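Local coordinates for protein acetyltransferase (Elizabethkingia anophelis, PDB 6AO7) that binds acetyl-CoA and, as a GNAT family acetyltransferase, probably transfers its acetyl group to an acceptor substrate that is not identified here, at residues K74-A79 with G89-D94; K106-T111 with L157-L162. All coordinates share one frame; numbering follows the deposited sequence.

Contact 1 of 2, residues K74-A79 with G89-D94; sequences KNIAVA and GQLLKD. With ACO (acetyl coenzyme *a), chain B.
Ile76 pushes its CD1 methyl between two leucines of the helix, meeting Leu92 CD2 at 3.7 Å and Leu91 CB at 4.1 Å. Its CG1 branch stands anti to the backbone N (chi1 -176°) and chi2 is extended as well, which carries CD1 straight out from the strand to the helix. Ile76 and Leu92 are set roughly perpendicular, whereas Ile76 and Leu91 point at each other's backbones and pass flank to flank. Leu91 also points at the strand: its CD1 methyl lies 4.0 Å from Val78 CG2 and rests against the carbonyl oxygen of Ala77. The contact is apolar and buried, with Tyr122 of helix 116-124 packing on both Ile76 and Leu92 and Ile15 of strand 14-17 on Leu91. Strand 70-78 and helix 87-101 are the first two elements of a beta-alpha-beta unit, the acetyl-CoA-binding core of the GNAT fold, and the cofactor uses both. Along the strand it is bound much like another beta strand: Ile76 N donates to the acetyl oxygen O, N4P of the pantetheine arm donates to Ile76 O at 2.8 Å, and Val78 N donates to O9P at 2.8 Å. At the helix, Gly89 N reaches pyrophosphate oxygen O2A at 3.0 Å. Gly86, Gly88 and Asn84 give further backbone N-H groups to the cofactor, and the N-terminal end of the helix would be expected to stabilise the phosphate charge. On the opposite side of the strand from the helix, Asn75 ND2 is held by Leu29 O and Tyr42 OH.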
# COMPACT_ATOMS: atom_id res chain seq x y z
N LYS A 74 3.89 -12.63 12.83
CA LYS A 74 4.28 -13.46 11.70
C LYS A 74 3.08 -14.06 10.98
O LYS A 74 3.21 -14.49 9.83
CB LYS A 74 5.20 -14.60 12.15
CG LYS A 74 6.72 -14.29 12.16
CD LYS A 74 7.32 -14.19 10.75
CE LYS A 74 8.83 -14.48 10.76
NZ LYS A 74 9.47 -14.24 9.43
N ASN A 75 1.93 -14.12 11.65
CA ASN A 75 0.77 -14.79 11.08
C ASN A 75 -0.47 -14.25 11.77
O ASN A 75 -0.49 -14.14 12.99
CB ASN A 75 0.87 -16.31 11.25
CG ASN A 75 -0.14 -17.06 10.41
OD1 ASN A 75 -1.35 -16.92 10.61
ND2 ASN A 75 0.34 -17.90 9.50
N ILE A 76 -1.47 -13.86 11.00
CA ILE A 76 -2.76 -13.49 11.56
C ILE A 76 -3.84 -13.92 10.57
O ILE A 76 -3.74 -13.62 9.37
CB ILE A 76 -2.86 -11.99 11.89
CG1 ILE A 76 -4.20 -11.69 12.58
CG2 ILE A 76 -2.69 -11.11 10.65
CD1 ILE A 76 -4.39 -10.21 12.92
N ALA A 77 -4.84 -14.65 11.05
CA ALA A 77 -5.83 -15.21 10.12
C ALA A 77 -7.20 -15.29 10.78
O ALA A 77 -7.32 -15.49 11.99
CB ALA A 77 -5.41 -16.60 9.64
N VAL A 78 -8.24 -15.15 9.95
CA VAL A 78 -9.62 -15.32 10.37
C VAL A 78 -10.28 -16.27 9.39
O VAL A 78 -10.10 -16.12 8.17
CB VAL A 78 -10.36 -13.97 10.42
CG1 VAL A 78 -11.85 -14.18 10.60
CG2 VAL A 78 -9.78 -13.11 11.53
N ALA A 79 -11.04 -17.23 9.91
CA ALA A 79 -11.76 -18.19 9.08
C ALA A 79 -12.50 -17.47 7.95
O ALA A 79 -13.09 -16.41 8.16
CB ALA A 79 -12.76 -18.98 9.92
N GLY A 89 -9.80 -7.00 13.42
CA GLY A 89 -9.52 -5.83 14.23
C GLY A 89 -9.47 -6.14 15.71
O GLY A 89 -8.62 -5.62 16.44
N GLN A 90 -10.38 -6.99 16.18
CA GLN A 90 -10.32 -7.43 17.57
C GLN A 90 -9.02 -8.16 17.86
O GLN A 90 -8.40 -7.96 18.91
CB GLN A 90 -11.53 -8.32 17.90
CG GLN A 90 -12.84 -7.56 17.97
CD GLN A 90 -12.77 -6.36 18.89
OE1 GLN A 90 -12.95 -5.21 18.45
NE2 GLN A 90 -12.49 -6.60 20.17
N LEU A 91 -8.58 -9.01 16.92
CA LEU A 91 -7.31 -9.70 17.09
C LEU A 91 -6.16 -8.70 17.18
O LEU A 91 -5.29 -8.81 18.05
CB LEU A 91 -7.08 -10.69 15.95
CG LEU A 91 -7.96 -11.94 15.88
CD1 LEU A 91 -7.47 -12.89 14.80
CD2 LEU A 91 -7.97 -12.66 17.21
N LEU A 92 -6.13 -7.70 16.29
CA LEU A 92 -5.02 -6.75 16.29
C LEU A 92 -4.94 -5.98 17.60
O LEU A 92 -3.84 -5.75 18.13
CB LEU A 92 -5.14 -5.79 15.10
CG LEU A 92 -4.86 -6.41 13.72
CD1 LEU A 92 -5.29 -5.47 12.62
CD2 LEU A 92 -3.37 -6.73 13.61
N LYS A 93 -6.09 -5.56 18.14
CA LYS A 93 -6.13 -4.92 19.46
C LYS A 93 -5.55 -5.83 20.53
O LYS A 93 -4.86 -5.36 21.45
CB LYS A 93 -7.57 -4.55 19.82
N ASP A 94 -5.86 -7.13 20.46
CA ASP A 94 -5.34 -8.05 21.46
C ASP A 94 -3.84 -8.23 21.32
O ASP A 94 -3.13 -8.31 22.33
CB ASP A 94 -6.07 -9.39 21.36
CG ASP A 94 -5.83 -10.27 22.56
OD1 ASP A 94 -6.49 -10.03 23.59
OD2 ASP A 94 -4.99 -11.19 22.48
N1A ACO B . -9.71 -2.02 0.49
C2A ACO B . -9.33 -1.88 1.77
N3A ACO B . -9.98 -2.24 2.88
C4A ACO B . -11.16 -2.79 2.59
C5A ACO B . -11.70 -2.98 1.32
C6A ACO B . -10.91 -2.58 0.23
N6A ACO B . -11.29 -2.70 -1.05
N7A ACO B . -12.98 -3.52 1.41
C8A ACO B . -13.17 -3.65 2.70
N9A ACO B . -12.12 -3.23 3.47
C1B ACO B . -12.02 -3.19 4.93
C2B ACO B . -13.30 -3.48 5.70
O2B ACO B . -14.21 -2.39 5.67
C3B ACO B . -12.71 -3.65 7.10
O3B ACO B . -12.36 -2.38 7.69
P3B ACO B . -13.29 -1.50 8.66
O7A ACO B . -14.47 -1.01 7.79
O8A ACO B . -13.68 -2.43 9.84
O9A ACO B . -12.46 -0.36 9.16
C4B ACO B . -11.33 -4.28 6.82
O4B ACO B . -11.12 -4.16 5.40
C5B ACO B . -11.21 -5.71 7.30
O5B ACO B . -11.54 -5.64 8.71
P1A ACO B . -11.92 -6.99 9.60
O1A ACO B . -13.30 -7.49 9.39
O2A ACO B . -11.66 -6.60 11.05
O3A ACO B . -10.85 -8.03 9.04
P2A ACO B . -10.82 -9.62 9.01
O4A ACO B . -11.74 -10.05 10.09
O5A ACO B . -11.28 -10.08 7.64
O6A ACO B . -9.31 -10.07 9.20
CBP ACO B . -7.47 -10.80 7.81
CCP ACO B . -8.30 -9.62 8.29
CDP ACO B . -6.74 -11.41 9.02
CEP ACO B . -6.43 -10.28 6.80
CAP ACO B . -8.39 -11.88 7.18
OAP ACO B . -9.16 -11.32 6.13
C9P ACO B . -7.69 -13.15 6.74
O9P ACO B . -7.46 -14.04 7.55
N8P ACO B . -7.30 -13.22 5.47
C7P ACO B . -6.54 -14.34 4.95
C6P ACO B . -5.21 -14.52 5.66
C5P ACO B . -4.33 -13.30 5.55
O5P ACO B . -4.23 -12.68 4.49
N4P ACO B . -3.67 -12.94 6.65
C3P ACO B . -2.73 -11.82 6.70
C2P ACO B . -1.45 -12.10 5.94
S1P ACO B . 0.02 -11.13 6.43
C ACO B . 0.49 -12.01 7.89
O ACO B . -0.15 -12.93 8.33
CH3 ACO B . 1.72 -11.46 8.55

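Contact 2 of 2, residues K106-T111 with L157-L162; sequences KLVIGT and LLTMEL. With ACO (acetyl coenzyme *a), chain B.
Leu107 and Met160 exchange two backbone hydrogen bonds, Leu107 N to Met160 O at 2.9 Å and Met160 N to Leu107 O at 2.8 Å. Ile109 and Leu158 form the next such pair; the bond from Leu158 N to Ile109 O is nearly straight (172° at the hydrogen). Between these, Val108 and Thr159 form a non-hydrogen-bonded pair, where CA-H...O contacts from Val108 to Leu158 O and from Thr159 to Leu107 O fill in; the backbone of Val108 bonds instead to Thr71 and Ile73 of strand 70-78. On the face shared by Val108, Leu157 and Thr159, Val108 divides its branches: its CG1 fits against Leu157 CG at 3.6 Å, and its CG2 lies 3.7 Å from Thr159 OG1, a hydroxyl hydrogen-bonded to Thr130. Leu157 turns its CD1 over Gly110 CA at 3.9 Å, covering the backbone where Gly110 has no side chain. On the other face Ile109 CG2 rests 4.1 Å from Leu158 CD1, the two side chains running abreast, with Phe127 packed on both. Ile109 CG1, anti to the backbone N (chi1 -169°), turns the rest of the chain away from Leu158 and lies 3.9 Å from the acetyl methyl CH3 of the cofactor. Thr111 OG1, bonded to Gln118, stands near the thioester sulfur. At the far end Leu162, the C-terminal residue, folds its CD2 methyl onto Leu107 CB. The pairing is that of neighbouring antiparallel strands in the C-terminal part of the GNAT sheet, where the end of strand 106-112 borders the acetyl group of bound acetyl-CoA.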
# COMPACT_ATOMS: atom_id res chain seq x y z
N LYS A 106 8.30 -1.92 19.80
CA LYS A 106 7.78 -1.86 18.44
C LYS A 106 7.07 -3.16 18.09
O LYS A 106 7.53 -4.25 18.45
CB LYS A 106 8.87 -1.60 17.41
CG LYS A 106 9.51 -0.20 17.50
CD LYS A 106 10.76 -0.17 16.64
CE LYS A 106 11.00 1.20 16.05
NZ LYS A 106 12.27 1.22 15.27
N LEU A 107 5.96 -3.03 17.38
CA LEU A 107 5.21 -4.16 16.83
C LEU A 107 5.26 -4.05 15.31
O LEU A 107 4.99 -2.98 14.75
CB LEU A 107 3.78 -4.15 17.35
CG LEU A 107 2.83 -5.30 16.99
CD1 LEU A 107 3.37 -6.64 17.48
CD2 LEU A 107 1.48 -5.00 17.58
N VAL A 108 5.63 -5.13 14.66
CA VAL A 108 5.84 -5.11 13.22
C VAL A 108 4.93 -6.14 12.56
O VAL A 108 4.63 -7.19 13.14
CB VAL A 108 7.32 -5.38 12.89
CG1 VAL A 108 7.51 -5.66 11.42
CG2 VAL A 108 8.16 -4.18 13.33
N ILE A 109 4.46 -5.83 11.36
CA ILE A 109 3.76 -6.80 10.53
C ILE A 109 4.15 -6.57 9.07
O ILE A 109 4.31 -5.43 8.63
CB ILE A 109 2.24 -6.71 10.73
CG1 ILE A 109 1.54 -7.90 10.06
CG2 ILE A 109 1.70 -5.33 10.23
CD1 ILE A 109 0.08 -8.07 10.48
N GLY A 110 4.33 -7.67 8.34
CA GLY A 110 4.69 -7.58 6.94
C GLY A 110 3.67 -8.24 6.04
O GLY A 110 3.26 -9.37 6.30
N THR A 111 3.22 -7.56 4.99
CA THR A 111 2.25 -8.14 4.08
C THR A 111 2.72 -7.94 2.64
O THR A 111 3.75 -7.31 2.39
CB THR A 111 0.85 -7.56 4.32
OG1 THR A 111 -0.11 -8.37 3.62
CG2 THR A 111 0.78 -6.10 3.82
N LEU A 157 6.59 -3.76 5.03
CA LEU A 157 6.70 -3.88 6.47
C LEU A 157 6.09 -2.65 7.12
O LEU A 157 6.42 -1.52 6.74
CB LEU A 157 8.17 -4.04 6.88
CG LEU A 157 8.55 -4.89 8.09
CD1 LEU A 157 8.25 -6.36 7.85
CD2 LEU A 157 10.01 -4.70 8.45
N LEU A 158 5.22 -2.86 8.10
CA LEU A 158 4.60 -1.77 8.85
C LEU A 158 4.96 -1.91 10.32
O LEU A 158 5.12 -3.02 10.83
CB LEU A 158 3.07 -1.76 8.71
CG LEU A 158 2.47 -1.75 7.30
CD1 LEU A 158 2.25 -3.17 6.77
CD2 LEU A 158 1.14 -0.96 7.28
N THR A 159 5.05 -0.78 11.01
CA THR A 159 5.58 -0.72 12.36
C THR A 159 4.70 0.16 13.21
O THR A 159 4.31 1.25 12.78
CB THR A 159 7.01 -0.16 12.41
OG1 THR A 159 7.86 -0.92 11.55
CG2 THR A 159 7.54 -0.22 13.82
N MET A 160 4.43 -0.29 14.42
CA MET A 160 3.67 0.49 15.39
C MET A 160 4.53 0.71 16.61
O MET A 160 5.06 -0.26 17.17
CB MET A 160 2.38 -0.22 15.78
CG MET A 160 1.63 0.49 16.86
SD MET A 160 0.29 -0.54 17.46
CE MET A 160 -0.19 0.35 18.94
N GLU A 161 4.68 1.96 17.03
CA GLU A 161 5.38 2.26 18.28
C GLU A 161 4.41 2.01 19.43
O GLU A 161 3.32 2.58 19.46
CB GLU A 161 5.90 3.69 18.29
N LEU A 162 4.80 1.14 20.36
CA LEU A 162 3.91 0.72 21.43
C LEU A 162 4.02 1.64 22.64
O LEU A 162 5.02 2.35 22.80
CB LEU A 162 4.21 -0.72 21.86
CG LEU A 162 3.98 -1.82 20.83
CD1 LEU A 162 4.65 -3.09 21.29
CD2 LEU A 162 2.49 -2.05 20.61
OXT LEU A 162 3.11 1.69 23.47
N1A ACO B . -9.71 -2.02 0.49
C2A ACO B . -9.33 -1.88 1.77
N3A ACO B . -9.98 -2.24 2.88
C4A ACO B . -11.16 -2.79 2.59
C5A ACO B . -11.70 -2.98 1.32
C6A ACO B . -10.91 -2.58 0.23
N6A ACO B . -11.29 -2.70 -1.05
N7A ACO B . -12.98 -3.52 1.41
C8A ACO B . -13.17 -3.65 2.70
N9A ACO B . -12.12 -3.23 3.47
C1B ACO B . -12.02 -3.19 4.93
C2B ACO B . -13.30 -3.48 5.70
O2B ACO B . -14.21 -2.39 5.67
C3B ACO B . -12.71 -3.65 7.10
O3B ACO B . -12.36 -2.38 7.69
P3B ACO B . -13.29 -1.50 8.66
O7A ACO B . -14.47 -1.01 7.79
O8A ACO B . -13.68 -2.43 9.84
O9A ACO B . -12.46 -0.36 9.16
C4B ACO B . -11.33 -4.28 6.82
O4B ACO B . -11.12 -4.16 5.40
C5B ACO B . -11.21 -5.71 7.30
O5B ACO B . -11.54 -5.64 8.71
P1A ACO B . -11.92 -6.99 9.60
O1A ACO B . -13.30 -7.49 9.39
O2A ACO B . -11.66 -6.60 11.05
O3A ACO B . -10.85 -8.03 9.04
P2A ACO B . -10.82 -9.62 9.01
O4A ACO B . -11.74 -10.05 10.09
O5A ACO B . -11.28 -10.08 7.64
O6A ACO B . -9.31 -10.07 9.20
CBP ACO B . -7.47 -10.80 7.81
CCP ACO B . -8.30 -9.62 8.29
CDP ACO B . -6.74 -11.41 9.02
CEP ACO B . -6.43 -10.28 6.80
CAP ACO B . -8.39 -11.88 7.18
OAP ACO B . -9.16 -11.32 6.13
C9P ACO B . -7.69 -13.15 6.74
O9P ACO B . -7.46 -14.04 7.55
N8P ACO B . -7.30 -13.22 5.47
C7P ACO B . -6.54 -14.34 4.95
C6P ACO B . -5.21 -14.52 5.66
C5P ACO B . -4.33 -13.30 5.55
O5P ACO B . -4.23 -12.68 4.49
N4P ACO B . -3.67 -12.94 6.65
C3P ACO B . -2.73 -11.82 6.70
C2P ACO B . -1.45 -12.10 5.94
S1P ACO B . 0.02 -11.13 6.43
C ACO B . 0.49 -12.01 7.89
O ACO B . -0.15 -12.93 8.33
CH3 ACO B . 1.72 -11.46 8.55

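How the contacts relate
From the N terminus, the chain builds strands 14-17, 47-53 and 56-65 before strand 70-78; contact 1 then closes a short loop of nine residues by bringing helix 87-101 back over that strand. The same helix leads into strand 106-112, which lies parallel to 70-78 and completes the crossover. Contact 2 closes a much longer excursion of 45 residues, through helix 116-124 and strand 128-133, when the C-terminal strand 155-161 inserts between 106-112 and 128-133. The two closures are in series, neither nested nor crossed. They meet where Ile76 CG2 packs on Ile109 CD1, and strands 70-78 and 106-112 both border the acetyl end of the cofactor.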